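Side-chain contact in epsin-1 (Saccharomyces cerevisiae, PDB 5LOZ), which binds phosphoinositide-rich membranes through its ENTH domain and is required for endocytosis and the localization of actin: residues A[66-71]-A[117-122]. Sequence-based numbering, arbitrary orientation.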
loop_
_atom_site.group_PDB
_atom_site.type_symbol
_atom_site.label_atom_id
_atom_site.label_comp_id
_atom_site.label_asym_id
_atom_site.label_seq_id
_atom_site.Cartn_x
_atom_site.Cartn_y
_atom_site.Cartn_z
ATOM N N VAL A 66 -1.531 1.480 -2.386
ATOM C CA VAL A 66 -1.747 2.444 -1.344
ATOM C C VAL A 66 -0.430 2.733 -0.620
ATOM O O VAL A 66 -0.069 3.913 -0.440
ATOM C CB VAL A 66 -2.836 1.973 -0.358
ATOM C CG1 VAL A 66 -2.958 2.908 0.792
ATOM C CG2 VAL A 66 -4.173 1.818 -1.095
ATOM N N ILE A 67 0.309 1.675 -0.223
ATOM C CA ILE A 67 1.586 1.899 0.484
ATOM C C ILE A 67 2.590 2.746 -0.336
ATOM O O ILE A 67 3.278 3.625 0.191
ATOM C CB ILE A 67 2.214 0.608 0.991
ATOM C CG1 ILE A 67 1.282 -0.083 1.975
ATOM C CG2 ILE A 67 3.609 0.900 1.623
ATOM C CD1 ILE A 67 1.684 -1.452 2.354
ATOM N N ASP A 68 2.661 2.480 -1.642
ATOM C CA ASP A 68 3.541 3.222 -2.537
ATOM C C ASP A 68 3.189 4.711 -2.511
ATOM O O ASP A 68 4.106 5.558 -2.396
ATOM C CB ASP A 68 3.487 2.637 -3.940
ATOM C CG ASP A 68 4.104 3.547 -4.974
ATOM O OD1 ASP A 68 5.337 3.543 -5.027
ATOM O OD2 ASP A 68 3.358 4.318 -5.653
ATOM N N TYR A 69 1.899 5.039 -2.625
ATOM C CA TYR A 69 1.450 6.418 -2.628
ATOM C C TYR A 69 1.759 7.092 -1.274
ATOM O O TYR A 69 2.156 8.257 -1.213
ATOM C CB TYR A 69 -0.026 6.517 -2.907
ATOM C CG TYR A 69 -0.475 7.885 -3.360
ATOM C CD1 TYR A 69 -0.382 8.258 -4.688
ATOM C CD2 TYR A 69 -0.996 8.804 -2.467
ATOM C CE1 TYR A 69 -0.799 9.495 -5.130
ATOM C CE2 TYR A 69 -1.423 10.067 -2.899
ATOM C CZ TYR A 69 -1.313 10.405 -4.242
ATOM O OH TYR A 69 -1.707 11.622 -4.759
ATOM N N LEU A 70 1.576 6.336 -0.197
ATOM C CA LEU A 70 1.744 6.842 1.134
ATOM C C LEU A 70 3.194 7.240 1.423
ATOM O O LEU A 70 3.435 8.236 2.097
ATOM C CB LEU A 70 1.291 5.807 2.165
ATOM C CG LEU A 70 -0.202 5.611 2.401
ATOM C CD1 LEU A 70 -0.487 4.637 3.544
ATOM C CD2 LEU A 70 -0.863 6.975 2.670
ATOM N N ILE A 71 4.148 6.439 0.972
ATOM C CA ILE A 71 5.558 6.751 1.226
ATOM C C ILE A 71 6.030 7.891 0.324
ATOM O O ILE A 71 6.994 8.567 0.637
ATOM C CB ILE A 71 6.509 5.513 1.162
ATOM C CG1 ILE A 71 6.686 4.992 -0.263
ATOM C CG2 ILE A 71 6.041 4.389 2.144
ATOM C CD1 ILE A 71 7.833 4.018 -0.434
ATOM N N THR A 117 10.065 -2.005 -2.597
ATOM C CA THR A 117 11.345 -2.308 -1.969
ATOM C C THR A 117 12.538 -1.654 -2.640
ATOM O O THR A 117 13.487 -1.194 -1.956
ATOM C CB THR A 117 11.595 -3.859 -1.853
ATOM O OG1 THR A 117 11.683 -4.434 -3.151
ATOM C CG2 THR A 117 10.457 -4.539 -1.087
ATOM N N ALA A 118 12.514 -1.557 -3.968
ATOM C CA ALA A 118 13.530 -0.811 -4.684
ATOM C C ALA A 118 13.517 0.671 -4.249
ATOM O O ALA A 118 14.605 1.272 -3.982
ATOM C CB ALA A 118 13.360 -0.909 -6.194
ATOM N N LEU A 119 12.323 1.275 -4.179
ATOM C CA LEU A 119 12.209 2.639 -3.758
ATOM C C LEU A 119 12.700 2.844 -2.315
ATOM O O LEU A 119 13.375 3.844 -2.014
ATOM C CB LEU A 119 10.793 3.157 -3.919
ATOM C CG LEU A 119 10.528 4.624 -3.550
ATOM C CD1 LEU A 119 11.477 5.581 -4.358
ATOM C CD2 LEU A 119 9.020 5.041 -3.792
ATOM N N LEU A 120 12.340 1.921 -1.436
ATOM C CA LEU A 120 12.752 1.969 -0.037
ATOM C C LEU A 120 14.265 1.796 0.173
ATOM O O LEU A 120 14.795 2.215 1.211
ATOM C CB LEU A 120 12.001 0.925 0.804
ATOM C CG LEU A 120 10.518 1.236 1.053
ATOM C CD1 LEU A 120 9.807 0.014 1.666
ATOM C CD2 LEU A 120 10.410 2.491 1.983
ATOM N N SER A 121 14.929 1.202 -0.801
ATOM C CA SER A 121 16.386 1.086 -0.796
ATOM C C SER A 121 17.067 2.316 -1.376
ATOM O O SER A 121 18.247 2.572 -1.101
ATOM C CB SER A 121 16.850 -0.172 -1.533
ATOM O OG SER A 121 16.558 -1.361 -0.786
ATOM N N ASP A 122 16.332 3.091 -2.172
ATOM C CA ASP A 122 16.875 4.206 -2.910
ATOM C C ASP A 122 16.566 5.512 -2.204
ATOM O O ASP A 122 15.681 6.282 -2.633
ATOM C CB ASP A 122 16.320 4.173 -4.349
ATOM C CG ASP A 122 17.092 5.101 -5.323
ATOM O OD1 ASP A 122 17.847 5.995 -4.894
ATOM O OD2 ASP A 122 16.901 4.949 -6.534
#
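The D68 carboxylate, the one flat group touching across this contact, meets L119 through OD1, which lies 4.2 Å from L119 CD2. The methyl sits beyond that oxygen and is lifted about 30° out of the carboxylate plane, so it neither covers a face nor lies squarely at the edge. The other oxygen, OD2, turns back to its own helix and forms a salt bridge with R72, which gives the charge a partner beside the greasy leucine and probably limits the turning of the carboxylate.

The main contact is made by I71, whose CD1 lies between two leucine methyls. It is 3.7 Å from L119 CD2 and 3.8 Å from L120 CD2, and the two methyls lie to different sides of it. I71 and L119 run past one another in opposite senses, whereas L120 crosses I71 at about a right angle. The torsions explain the reach: I71 CG1 stands between its backbone N and carbonyl carbon (chi1 71°), and an extended chi2 carries CD1 outward. L119 has CG anti to its backbone N, which swings the isobutyl end across toward helix 57-73, and the second torsion turns CD2 to D68 and I71. No hydrogen bond joins the segments, so apolar methyl contacts do the work.

C82 of helix 76-84 touches both I71 and L120, adding a third helix to the contact. The carbonyl oxygens of I71 and L120 accept hydrogen bonds from NH1 of R130 and of R83 respectively.

The axes are 11.3 Å apart and inclined by just 20°, a spacing bridged by long aliphatic side chains. This near-parallel packing of helix 57-73 against the end of helix 106-121 belongs to the alpha-alpha superhelix of the ENTH domain.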